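Local structure of hypothetical protein RBSTP0775 (Geobacillus stearothermophilus, 1RZ3) at residues Q170-I173 and N174-K178; S43-L46 and R47-I51; L135-K138 and E139-P142; F107-H110 and E111-T114. The protein has no established function but belongs to the phosphoribulokinase/uridine kinase family and probably binds ATP and acts as a kinase. All coordinates share one frame; numbering follows the deposited sequence.

Interaction 1 of 4, residues Q170-I173 and N174-K178; sequences QKFI and NRYWK
Phe172 and Tyr176, one turn apart on helix 169-187, form the tight part of this contact. The CB of Tyr176 sits over one face of the Phe172 ring, 4.0 Å from its centroid, as a CH-pi contact, and Tyr176 CD2 comes to 3.4 Å from Phe172 CD1. The ring planes are only 26° apart, yet slid so far that they barely overlap. With CG anti to the backbone N (chi1 177°), Phe172 turns its ring toward the following turn. In the backbone, Tyr176 N bonds to Phe172 O at 2.8 Å, while Lys178 N reaches back five residues to Ile173 O at 3.0 Å, which marks a local pi-type widening. The other flank is looser: Ile173 CG2 only grazes Trp177 CD1, 4.2 Å away. A single polar clasp lies on the exposed side, Gln170 NE2 to Asn174 OD1 at 2.8 Å, tilted 33° from the carbonyl plane. Replacing Asn174 by an alanine removes that acceptor and is likely to leave the Gln170 amide without its mate, its bent chain able to swing. Arg175 pairs with Glu75 and Glu78, and Lys178 with Glu74, while Arg175 also bonds to Arg68 O. Aromatic and amide contacts thus tie successive turns together, whereas charge, with the edge-to-face Tyr176-Tyr79 pair, joins the helix to neighbouring helix 75-82.

Interaction 2 of 4, residues S43-L46 and R47-I51; sequences SQTL and REQGI
Leu46 O is gripped by two backbone amides that come from opposite faces of its carbonyl plane: Gln49 N at 2.8 Å, well above that plane, and Ile51 N at 3.0 Å. The second bond, with Gly50 N to Arg47 O at 2.9 Å, defines a Schellman motif that closes helix 35-48, the helix that follows a probable P-loop of this kinase-like fold. Gly50 is its C-prime residue; at its positive phi (88°) a side chain would jam against the preceding carbonyl, so glycine suits the position. Gln49 folds back at the helix end: its chain bends at chi2 (-48°), and NE2 makes a weak bond of 3.4 Å to Thr45 O, one turn earlier, beside the Thr45 methyl. On the apolar side, Leu46 CB meets Ile51 CB at 4.1 Å, and both residues pack on Leu15 of helix 3-15, while Leu46 also touches Val53 and Met129 of the central sheet. Arg47 runs out extended from CG to NE, back along the preceding turn, and its NH2 bonds to Val53 O. Ser43 CB lies over one face of that guanidinium, 3.8 Å from Arg47 NH1.

Interaction 3 of 4, residues L135-K138 and E139-P142; sequences LQRK and EWRP
Arg137 lies along Trp140 and presses the middle of its side chain on the indole. Its CD stands 3.7 Å from the centroid of the six-membered ring, 5° off the ring normal, a CH-pi contact squarely over the face. Beyond it the chain bends at chi3 (87°), so that NE passes 3.6 Å from Trp140 CZ3 and the guanidinium ends as an off-centre cation-pi partner, CZ 4.9 Å from the same centroid. Arg141 folds back on the start of the turn: NH1 gives a bond of 2.8 Å to Gln136 O, which lies in the guanidinium plane, while Lys138 CA covers one face. Toward solvent, Lys138 NZ and its neighbour Glu139 OE2 form a salt bridge at 2.8 Å, although as a hydrogen bond it is weak. The loop between strands 127-132 and 146-150 of the P-loop NTPase fold turns here into a short 3-10 segment that begins at Arg141; Arg137 O takes Trp140 N at 3.0 Å and, nearly in line with its C=O, Arg141 N at 3.2 Å. In the next shell, Glu187 bridges Arg141 NH1 through OE1 and Lys138 N through OE2, and Tyr80 O receives Arg137 NH2. A leucine in place of Arg141 would probably deprive Gln136 O of its guanidinium donor and leave the Glu187 carboxylate without this arginine's charge. Phe94 stacks on the Trp140 ring, and Asp28 OD1 accepts from Leu135 N.

Interaction 4 of 4, residues F107-H110 and E111-T114; sequences FYDH and ETDT
Asp109 reaches into the turn that follows it and meets Thr112 first. Its CB lies 3.3 Å from Thr112 OG1 and near Thr114 O; CG, anti to the backbone N (chi1 -171°), swings the carboxylate over the turn, beside the same hydroxyl. At the tip, OD1 accepts Thr112 N at 3.1 Å, met from above the carboxylate plane, and Glu111 N in a weak bond, so that one oxygen holds two successive amides; OD2 stays farther off, 3.8 Å from Thr112 OG1. The backbone of Asp109 closes the hairpin between strands 102-109 and 114-121: its N gives a nearly straight bond to Thr114 O at 2.8 Å. Asp113 and Thr114 both face Asp109, a G1 beta bulge, with Asp109 O taking weak bonds from Asp113 N and Thr114 N. Asp113, the first residue of the bulge, takes the left-handed conformation (phi 50°) usual for that position. The Tyr108 OH gives a 2.5 Å bond to Asp113 OD1 on its anti side; the ring and carboxylate planes stand 78° apart. The same Asp113 OD1 also accepts Arg65 N, and Arg68 NH2 bonds to Tyr108 OH. Within 111-114, Thr112 OG1 and Thr114 OG1 share a hydrogen bond of 2.6 Å, either being a possible donor.

How the interactions relate
All four contacts are local. Interactions 2 and 3 are partly buried, 3 the more central at about 10 Å between its centre and that of the chain, whereas interactions 1 and 4 are surface contacts. Interactions 1 and 2 lie on opposite sides of the chain centre, their own centres about 37 Å apart. Each uses a helix, but interaction 1 sits within one, while interaction 2 terminates another near the parallel sheet. Interaction 4 instead closes a two-stranded hairpin. Aromatic faces carry interactions 1 and 3, with an arginine over indole only in the latter; backbone carbonyls dominate interaction 2 and a carboxylate interaction 4. Arg68 is a common neighbour: its backbone O accepts from Arg175, its NH2 bonds to Tyr108 OH.

Interaction 1 of 4, residues Q170-I173 and N174-K178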
loop_
_atom_site.group_PDB
_atom_site.type_symbol
_atom_site.label_atom_id
_atom_site.label_comp_id
_atom_site.label_asym_id
_atom_site.label_seq_id
_atom_site.Cartn_x
_atom_site.Cartn_y
_atom_site.Cartn_z
ATOM N N GLN A 170 -10.928 4.408 -23.314
ATOM C CA GLN A 170 -10.076 3.328 -23.801
ATOM C C GLN A 170 -8.734 3.292 -23.070
ATOM O O GLN A 170 -8.238 2.219 -22.723
ATOM C CB GLN A 170 -9.837 3.467 -25.307
ATOM C CG GLN A 170 -9.128 2.266 -25.911
ATOM C CD GLN A 170 -9.917 0.984 -25.722
ATOM O OE1 GLN A 170 -10.993 0.813 -26.298
ATOM N NE2 GLN A 170 -9.390 0.076 -24.906
ATOM N N LYS A 171 -8.149 4.463 -22.841
ATOM C CA LYS A 171 -6.871 4.553 -22.142
ATOM C C LYS A 171 -7.000 4.050 -20.709
ATOM O O LYS A 171 -6.117 3.355 -20.209
ATOM C CB LYS A 171 -6.357 5.997 -22.135
ATOM C CG LYS A 171 -5.714 6.442 -23.440
ATOM C CD LYS A 171 -5.137 7.851 -23.324
ATOM C CE LYS A 171 -3.999 7.928 -22.306
ATOM N NZ LYS A 171 -2.786 7.167 -22.733
ATOM N N PHE A 172 -8.097 4.409 -20.050
ATOM C CA PHE A 172 -8.330 3.974 -18.680
ATOM C C PHE A 172 -8.404 2.451 -18.644
ATOM O O PHE A 172 -7.816 1.810 -17.775
ATOM C CB PHE A 172 -9.637 4.559 -18.144
ATOM C CG PHE A 172 -9.975 4.102 -16.755
ATOM C CD1 PHE A 172 -9.253 4.564 -15.661
ATOM C CD2 PHE A 172 -11.000 3.183 -16.544
ATOM C CE1 PHE A 172 -9.545 4.118 -14.372
ATOM C CE2 PHE A 172 -11.300 2.730 -15.261
ATOM C CZ PHE A 172 -10.570 3.198 -14.174
ATOM N N ILE A 173 -9.134 1.878 -19.594
ATOM C CA ILE A 173 -9.279 0.431 -19.681
ATOM C C ILE A 173 -7.920 -0.228 -19.910
ATOM O O ILE A 173 -7.558 -1.196 -19.236
ATOM C CB ILE A 173 -10.215 0.040 -20.848
ATOM C CG1 ILE A 173 -11.648 0.451 -20.518
ATOM C CG2 ILE A 173 -10.117 -1.462 -21.126
ATOM C CD1 ILE A 173 -12.633 0.168 -21.631
ATOM N N ASN A 174 -7.177 0.310 -20.868
ATOM C CA ASN A 174 -5.865 -0.210 -21.217
ATOM C C ASN A 174 -4.913 -0.276 -20.039
ATOM O O ASN A 174 -4.249 -1.289 -19.825
ATOM C CB ASN A 174 -5.224 0.651 -22.307
ATOM C CG ASN A 174 -5.938 0.539 -23.632
ATOM O OD1 ASN A 174 -6.872 -0.248 -23.778
ATOM N ND2 ASN A 174 -5.503 1.326 -24.610
ATOM N N ARG A 175 -4.848 0.804 -19.270
ATOM C CA ARG A 175 -3.925 0.848 -18.151
ATOM C C ARG A 175 -4.467 0.312 -16.833
ATOM O O ARG A 175 -3.938 -0.656 -16.293
ATOM C CB ARG A 175 -3.416 2.279 -17.949
ATOM C CG ARG A 175 -2.183 2.365 -17.056
ATOM C CD ARG A 175 -1.684 3.798 -16.910
ATOM N NE ARG A 175 -0.366 3.840 -16.288
ATOM C CZ ARG A 175 0.772 3.574 -16.921
ATOM N NH1 ARG A 175 0.765 3.252 -18.207
ATOM N NH2 ARG A 175 1.918 3.609 -16.260
ATOM N N TYR A 176 -5.530 0.926 -16.330
ATOM C CA TYR A 176 -6.097 0.535 -15.044
ATOM C C TYR A 176 -6.916 -0.747 -14.987
ATOM O O TYR A 176 -6.583 -1.663 -14.232
ATOM C CB TYR A 176 -6.906 1.709 -14.490
ATOM C CG TYR A 176 -6.027 2.901 -14.214
ATOM C CD1 TYR A 176 -5.236 2.952 -13.065
ATOM C CD2 TYR A 176 -5.915 3.939 -15.139
ATOM C CE1 TYR A 176 -4.350 4.002 -12.848
ATOM C CE2 TYR A 176 -5.029 4.995 -14.931
ATOM C CZ TYR A 176 -4.249 5.017 -13.782
ATOM O OH TYR A 176 -3.365 6.048 -13.569
ATOM N N TRP A 177 -7.979 -0.817 -15.779
ATOM C CA TRP A 177 -8.837 -1.995 -15.781
ATOM C C TRP A 177 -8.092 -3.302 -16.062
ATOM O O TRP A 177 -8.267 -4.281 -15.341
ATOM C CB TRP A 177 -9.986 -1.800 -16.781
ATOM C CG TRP A 177 -10.825 -3.023 -17.006
ATOM C CD1 TRP A 177 -10.567 -4.047 -17.873
ATOM C CD2 TRP A 177 -12.047 -3.365 -16.334
ATOM N NE1 TRP A 177 -11.550 -5.005 -17.784
ATOM C CE2 TRP A 177 -12.470 -4.613 -16.847
ATOM C CE3 TRP A 177 -12.822 -2.740 -15.348
ATOM C CZ2 TRP A 177 -13.639 -5.250 -16.407
ATOM C CZ3 TRP A 177 -13.985 -3.374 -14.909
ATOM C CH2 TRP A 177 -14.380 -4.617 -15.440
ATOM N N LYS A 178 -7.251 -3.324 -17.095
ATOM C CA LYS A 178 -6.522 -4.543 -17.425
ATOM C C LYS A 178 -5.500 -4.944 -16.358
ATOM O O LYS A 178 -5.330 -6.128 -16.077
ATOM C CB LYS A 178 -5.846 -4.403 -18.796
ATOM C CG LYS A 178 -6.847 -4.399 -19.951
ATOM C CD LYS A 178 -6.199 -4.034 -21.294
ATOM C CE LYS A 178 -5.152 -5.044 -21.733
ATOM N NZ LYS A 178 -4.532 -4.626 -23.035
#

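Interaction 2 of 4, residues S43-L46 and R47-I51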
loop_
_atom_site.group_PDB
_atom_site.type_symbol
_atom_site.label_atom_id
_atom_site.label_comp_id
_atom_site.label_asym_id
_atom_site.label_seq_id
_atom_site.Cartn_x
_atom_site.Cartn_y
_atom_site.Cartn_z
ATOM N N SER A 43 -5.109 5.227 11.081
ATOM C CA SER A 43 -3.898 5.496 11.844
ATOM C C SER A 43 -4.173 6.541 12.924
ATOM O O SER A 43 -3.647 6.455 14.033
ATOM C CB SER A 43 -2.775 5.979 10.917
ATOM O OG SER A 43 -3.133 7.185 10.267
ATOM N N GLN A 44 -5.002 7.524 12.592
ATOM C CA GLN A 44 -5.354 8.574 13.539
ATOM C C GLN A 44 -6.085 7.979 14.743
ATOM O O GLN A 44 -5.757 8.266 15.892
ATOM C CB GLN A 44 -6.242 9.618 12.853
ATOM C CG GLN A 44 -6.543 10.840 13.704
ATOM C CD GLN A 44 -5.284 11.517 14.211
ATOM O OE1 GLN A 44 -4.556 10.962 15.036
ATOM N NE2 GLN A 44 -5.015 12.721 13.714
ATOM N N THR A 45 -7.083 7.150 14.468
ATOM C CA THR A 45 -7.859 6.507 15.523
ATOM C C THR A 45 -6.968 5.630 16.411
ATOM O O THR A 45 -7.125 5.600 17.637
ATOM C CB THR A 45 -8.979 5.650 14.912
ATOM O OG1 THR A 45 -9.745 6.453 14.003
ATOM C CG2 THR A 45 -9.896 5.113 15.995
ATOM N N LEU A 46 -6.028 4.922 15.791
ATOM C CA LEU A 46 -5.118 4.060 16.540
ATOM C C LEU A 46 -4.240 4.874 17.482
ATOM O O LEU A 46 -4.020 4.489 18.637
ATOM C CB LEU A 46 -4.250 3.240 15.570
ATOM C CG LEU A 46 -4.986 2.099 14.849
ATOM C CD1 LEU A 46 -4.143 1.568 13.705
ATOM C CD2 LEU A 46 -5.302 0.985 15.844
ATOM N N ARG A 47 -3.739 6.008 17.002
ATOM C CA ARG A 47 -2.893 6.858 17.835
ATOM C C ARG A 47 -3.644 7.325 19.078
ATOM O O ARG A 47 -3.074 7.421 20.163
ATOM C CB ARG A 47 -2.407 8.067 17.039
ATOM C CG ARG A 47 -1.443 7.704 15.919
ATOM C CD ARG A 47 -0.978 8.939 15.159
ATOM N NE ARG A 47 -0.082 8.569 14.071
ATOM C CZ ARG A 47 -0.381 8.694 12.784
ATOM N NH1 ARG A 47 -1.555 9.194 12.422
ATOM N NH2 ARG A 47 0.482 8.293 11.860
ATOM N N GLU A 48 -4.929 7.608 18.918
ATOM C CA GLU A 48 -5.735 8.055 20.041
ATOM C C GLU A 48 -5.974 6.906 21.014
ATOM O O GLU A 48 -6.349 7.129 22.162
ATOM C CB GLU A 48 -7.047 8.648 19.527
ATOM C CG GLU A 48 -6.795 9.822 18.589
ATOM C CD GLU A 48 -8.058 10.443 18.041
ATOM O OE1 GLU A 48 -8.852 9.718 17.398
ATOM O OE2 GLU A 48 -8.251 11.661 18.247
ATOM N N GLN A 49 -5.734 5.678 20.554
ATOM C CA GLN A 49 -5.889 4.504 21.406
ATOM C C GLN A 49 -4.533 4.190 22.036
ATOM O O GLN A 49 -4.355 3.150 22.669
ATOM C CB GLN A 49 -6.363 3.290 20.600
ATOM C CG GLN A 49 -7.651 3.494 19.825
ATOM C CD GLN A 49 -8.747 4.115 20.661
ATOM O OE1 GLN A 49 -9.065 3.635 21.749
ATOM N NE2 GLN A 49 -9.337 5.193 20.151
ATOM N N GLY A 50 -3.569 5.085 21.839
ATOM C CA GLY A 50 -2.252 4.887 22.419
ATOM C C GLY A 50 -1.277 4.079 21.586
ATOM O O GLY A 50 -0.294 3.563 22.113
ATOM N N ILE A 51 -1.537 3.970 20.286
ATOM C CA ILE A 51 -0.652 3.215 19.403
ATOM C C ILE A 51 0.183 4.141 18.521
ATOM O O ILE A 51 -0.361 5.022 17.852
ATOM C CB ILE A 51 -1.447 2.278 18.461
ATOM C CG1 ILE A 51 -2.414 1.403 19.268
ATOM C CG2 ILE A 51 -0.478 1.430 17.640
ATOM C CD1 ILE A 51 -1.751 0.507 20.293
#

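Interaction 3 of 4, residues L135-K138 and E139-P142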
loop_
_atom_site.group_PDB
_atom_site.type_symbol
_atom_site.label_atom_id
_atom_site.label_comp_id
_atom_site.label_asym_id
_atom_site.label_seq_id
_atom_site.Cartn_x
_atom_site.Cartn_y
_atom_site.Cartn_z
ATOM N N LEU A 135 -0.650 -4.491 -3.337
ATOM C CA LEU A 135 0.207 -4.745 -2.180
ATOM C C LEU A 135 0.527 -6.214 -1.950
ATOM O O LEU A 135 1.559 -6.545 -1.368
ATOM C CB LEU A 135 -0.438 -4.217 -0.898
ATOM C CG LEU A 135 -0.544 -2.716 -0.646
ATOM C CD1 LEU A 135 -1.005 -2.512 0.804
ATOM C CD2 LEU A 135 0.809 -2.041 -0.868
ATOM N N GLN A 136 -0.368 -7.095 -2.388
ATOM C CA GLN A 136 -0.175 -8.516 -2.167
ATOM C C GLN A 136 0.562 -9.280 -3.253
ATOM O O GLN A 136 0.365 -10.484 -3.417
ATOM C CB GLN A 136 -1.527 -9.164 -1.860
ATOM C CG GLN A 136 -2.134 -8.604 -0.579
ATOM C CD GLN A 136 -3.469 -9.214 -0.242
ATOM O OE1 GLN A 136 -4.513 -8.812 -0.771
ATOM N NE2 GLN A 136 -3.448 -10.202 0.633
ATOM N N ARG A 137 1.421 -8.591 -3.997
ATOM C CA ARG A 137 2.196 -9.297 -5.000
ATOM C C ARG A 137 3.139 -10.204 -4.193
ATOM O O ARG A 137 3.532 -9.867 -3.072
ATOM C CB ARG A 137 2.955 -8.319 -5.908
ATOM C CG ARG A 137 3.760 -7.248 -5.218
ATOM C CD ARG A 137 4.490 -6.380 -6.256
ATOM N NE ARG A 137 3.707 -5.257 -6.776
ATOM C CZ ARG A 137 3.474 -5.035 -8.068
ATOM N NH1 ARG A 137 3.948 -5.865 -8.991
ATOM N NH2 ARG A 137 2.804 -3.956 -8.447
ATOM N N LYS A 138 3.470 -11.360 -4.756
ATOM C CA LYS A 138 4.298 -12.359 -4.081
ATOM C C LYS A 138 5.554 -11.881 -3.363
ATOM O O LYS A 138 5.909 -12.411 -2.310
ATOM C CB LYS A 138 4.678 -13.466 -5.067
ATOM C CG LYS A 138 5.491 -12.987 -6.252
ATOM C CD LYS A 138 5.818 -14.145 -7.196
ATOM C CE LYS A 138 6.627 -13.674 -8.402
ATOM N NZ LYS A 138 5.918 -12.622 -9.192
ATOM N N GLU A 139 6.227 -10.887 -3.929
ATOM C CA GLU A 139 7.453 -10.367 -3.344
ATOM C C GLU A 139 7.274 -9.648 -2.006
ATOM O O GLU A 139 8.149 -9.721 -1.133
ATOM C CB GLU A 139 8.131 -9.405 -4.330
ATOM C CG GLU A 139 8.596 -10.017 -5.654
ATOM C CD GLU A 139 7.467 -10.339 -6.632
ATOM O OE1 GLU A 139 6.358 -9.773 -6.512
ATOM O OE2 GLU A 139 7.703 -11.156 -7.547
ATOM N N TRP A 140 6.145 -8.958 -1.846
ATOM C CA TRP A 140 5.880 -8.184 -0.635
ATOM C C TRP A 140 5.052 -8.879 0.447
ATOM O O TRP A 140 5.220 -8.606 1.638
ATOM C CB TRP A 140 5.209 -6.861 -1.019
ATOM C CG TRP A 140 5.996 -6.041 -2.017
ATOM C CD1 TRP A 140 7.332 -6.142 -2.302
ATOM C CD2 TRP A 140 5.503 -4.947 -2.803
ATOM N NE1 TRP A 140 7.700 -5.177 -3.210
ATOM C CE2 TRP A 140 6.598 -4.430 -3.535
ATOM C CE3 TRP A 140 4.245 -4.350 -2.954
ATOM C CZ2 TRP A 140 6.470 -3.346 -4.406
ATOM C CZ3 TRP A 140 4.117 -3.270 -3.817
ATOM C CH2 TRP A 140 5.224 -2.779 -4.533
ATOM N N ARG A 141 4.160 -9.775 0.033
ATOM C CA ARG A 141 3.294 -10.521 0.958
ATOM C C ARG A 141 3.887 -11.023 2.279
ATOM O O ARG A 141 3.294 -10.837 3.346
ATOM C CB ARG A 141 2.698 -11.753 0.255
ATOM C CG ARG A 141 1.650 -11.482 -0.778
ATOM C CD ARG A 141 0.729 -12.703 -0.921
ATOM N NE ARG A 141 1.361 -13.879 -1.523
ATOM C CZ ARG A 141 1.459 -14.093 -2.834
ATOM N NH1 ARG A 141 0.974 -13.207 -3.689
ATOM N NH2 ARG A 141 2.012 -15.209 -3.292
ATOM N N PRO A 142 5.054 -11.685 2.226
ATOM C CA PRO A 142 5.671 -12.212 3.446
ATOM C C PRO A 142 5.932 -11.203 4.549
ATOM O O PRO A 142 6.078 -11.577 5.705
ATOM C CB PRO A 142 6.978 -12.832 2.946
ATOM C CG PRO A 142 6.729 -13.080 1.474
ATOM C CD PRO A 142 5.943 -11.874 1.066
#

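Interaction 4 of 4, residues F107-H110 and E111-T114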
loop_
_atom_site.group_PDB
_atom_site.type_symbol
_atom_site.label_atom_id
_atom_site.label_comp_id
_atom_site.label_asym_id
_atom_site.label_seq_id
_atom_site.Cartn_x
_atom_site.Cartn_y
_atom_site.Cartn_z
ATOM N N PHE A 107 11.174 9.983 -2.644
ATOM C CA PHE A 107 9.747 10.261 -2.676
ATOM C C PHE A 107 9.407 10.953 -3.989
ATOM O O PHE A 107 10.004 11.970 -4.336
ATOM C CB PHE A 107 9.354 11.129 -1.479
ATOM C CG PHE A 107 9.151 10.341 -0.208
ATOM C CD1 PHE A 107 7.871 9.996 0.212
ATOM C CD2 PHE A 107 10.239 9.923 0.551
ATOM C CE1 PHE A 107 7.670 9.245 1.374
ATOM C CE2 PHE A 107 10.054 9.172 1.713
ATOM C CZ PHE A 107 8.761 8.833 2.125
ATOM N N TYR A 108 8.449 10.390 -4.718
ATOM C CA TYR A 108 8.053 10.930 -6.011
ATOM C C TYR A 108 7.107 12.126 -5.962
ATOM O O TYR A 108 6.088 12.106 -5.269
ATOM C CB TYR A 108 7.406 9.832 -6.853
ATOM C CG TYR A 108 7.092 10.252 -8.267
ATOM C CD1 TYR A 108 8.115 10.558 -9.163
ATOM C CD2 TYR A 108 5.774 10.324 -8.718
ATOM C CE1 TYR A 108 7.836 10.919 -10.476
ATOM C CE2 TYR A 108 5.480 10.688 -10.034
ATOM C CZ TYR A 108 6.519 10.982 -10.905
ATOM O OH TYR A 108 6.249 11.324 -12.209
ATOM N N ASP A 109 7.458 13.165 -6.715
ATOM C CA ASP A 109 6.639 14.366 -6.813
ATOM C C ASP A 109 5.951 14.263 -8.169
ATOM O O ASP A 109 6.583 14.442 -9.209
ATOM C CB ASP A 109 7.505 15.627 -6.768
ATOM C CG ASP A 109 6.678 16.895 -6.642
ATOM O OD1 ASP A 109 5.756 17.094 -7.463
ATOM O OD2 ASP A 109 6.948 17.695 -5.721
ATOM N N HIS A 110 4.658 13.955 -8.142
ATOM C CA HIS A 110 3.854 13.789 -9.350
ATOM C C HIS A 110 3.816 15.018 -10.260
ATOM O O HIS A 110 3.804 14.890 -11.486
ATOM C CB HIS A 110 2.429 13.393 -8.954
ATOM C CG HIS A 110 2.362 12.160 -8.105
ATOM N ND1 HIS A 110 2.600 10.897 -8.604
ATOM C CD2 HIS A 110 2.118 11.999 -6.782
ATOM C CE1 HIS A 110 2.506 10.013 -7.626
ATOM N NE2 HIS A 110 2.216 10.656 -6.510
ATOM N N GLU A 111 3.801 16.206 -9.663
ATOM C CA GLU A 111 3.754 17.447 -10.432
ATOM C C GLU A 111 5.037 17.728 -11.209
ATOM O O GLU A 111 4.991 18.039 -12.398
ATOM C CB GLU A 111 3.460 18.630 -9.507
ATOM C CG GLU A 111 2.134 18.531 -8.771
ATOM C CD GLU A 111 1.887 19.717 -7.855
ATOM O OE1 GLU A 111 2.702 19.937 -6.932
ATOM O OE2 GLU A 111 0.878 20.431 -8.058
ATOM N N THR A 112 6.178 17.615 -10.540
ATOM C CA THR A 112 7.467 17.883 -11.172
ATOM C C THR A 112 8.137 16.652 -11.772
ATOM O O THR A 112 9.202 16.758 -12.378
ATOM C CB THR A 112 8.449 18.507 -10.165
ATOM O OG1 THR A 112 8.705 17.573 -9.108
ATOM C CG2 THR A 112 7.869 19.786 -9.575
ATOM N N ASP A 113 7.517 15.488 -11.604
ATOM C CA ASP A 113 8.073 14.240 -12.119
ATOM C C ASP A 113 9.534 14.082 -11.697
ATOM O O ASP A 113 10.398 13.743 -12.502
ATOM C CB ASP A 113 7.942 14.186 -13.648
ATOM C CG ASP A 113 8.509 12.904 -14.243
ATOM O OD1 ASP A 113 8.232 11.811 -13.702
ATOM O OD2 ASP A 113 9.230 12.991 -15.261
ATOM N N THR A 114 9.799 14.336 -10.418
ATOM C CA THR A 114 11.142 14.212 -9.866
ATOM C C THR A 114 11.065 13.527 -8.506
ATOM O O THR A 114 9.995 13.453 -7.904
ATOM C CB THR A 114 11.798 15.593 -9.662
ATOM O OG1 THR A 114 11.021 16.358 -8.731
ATOM C CG2 THR A 114 11.880 16.345 -10.984
#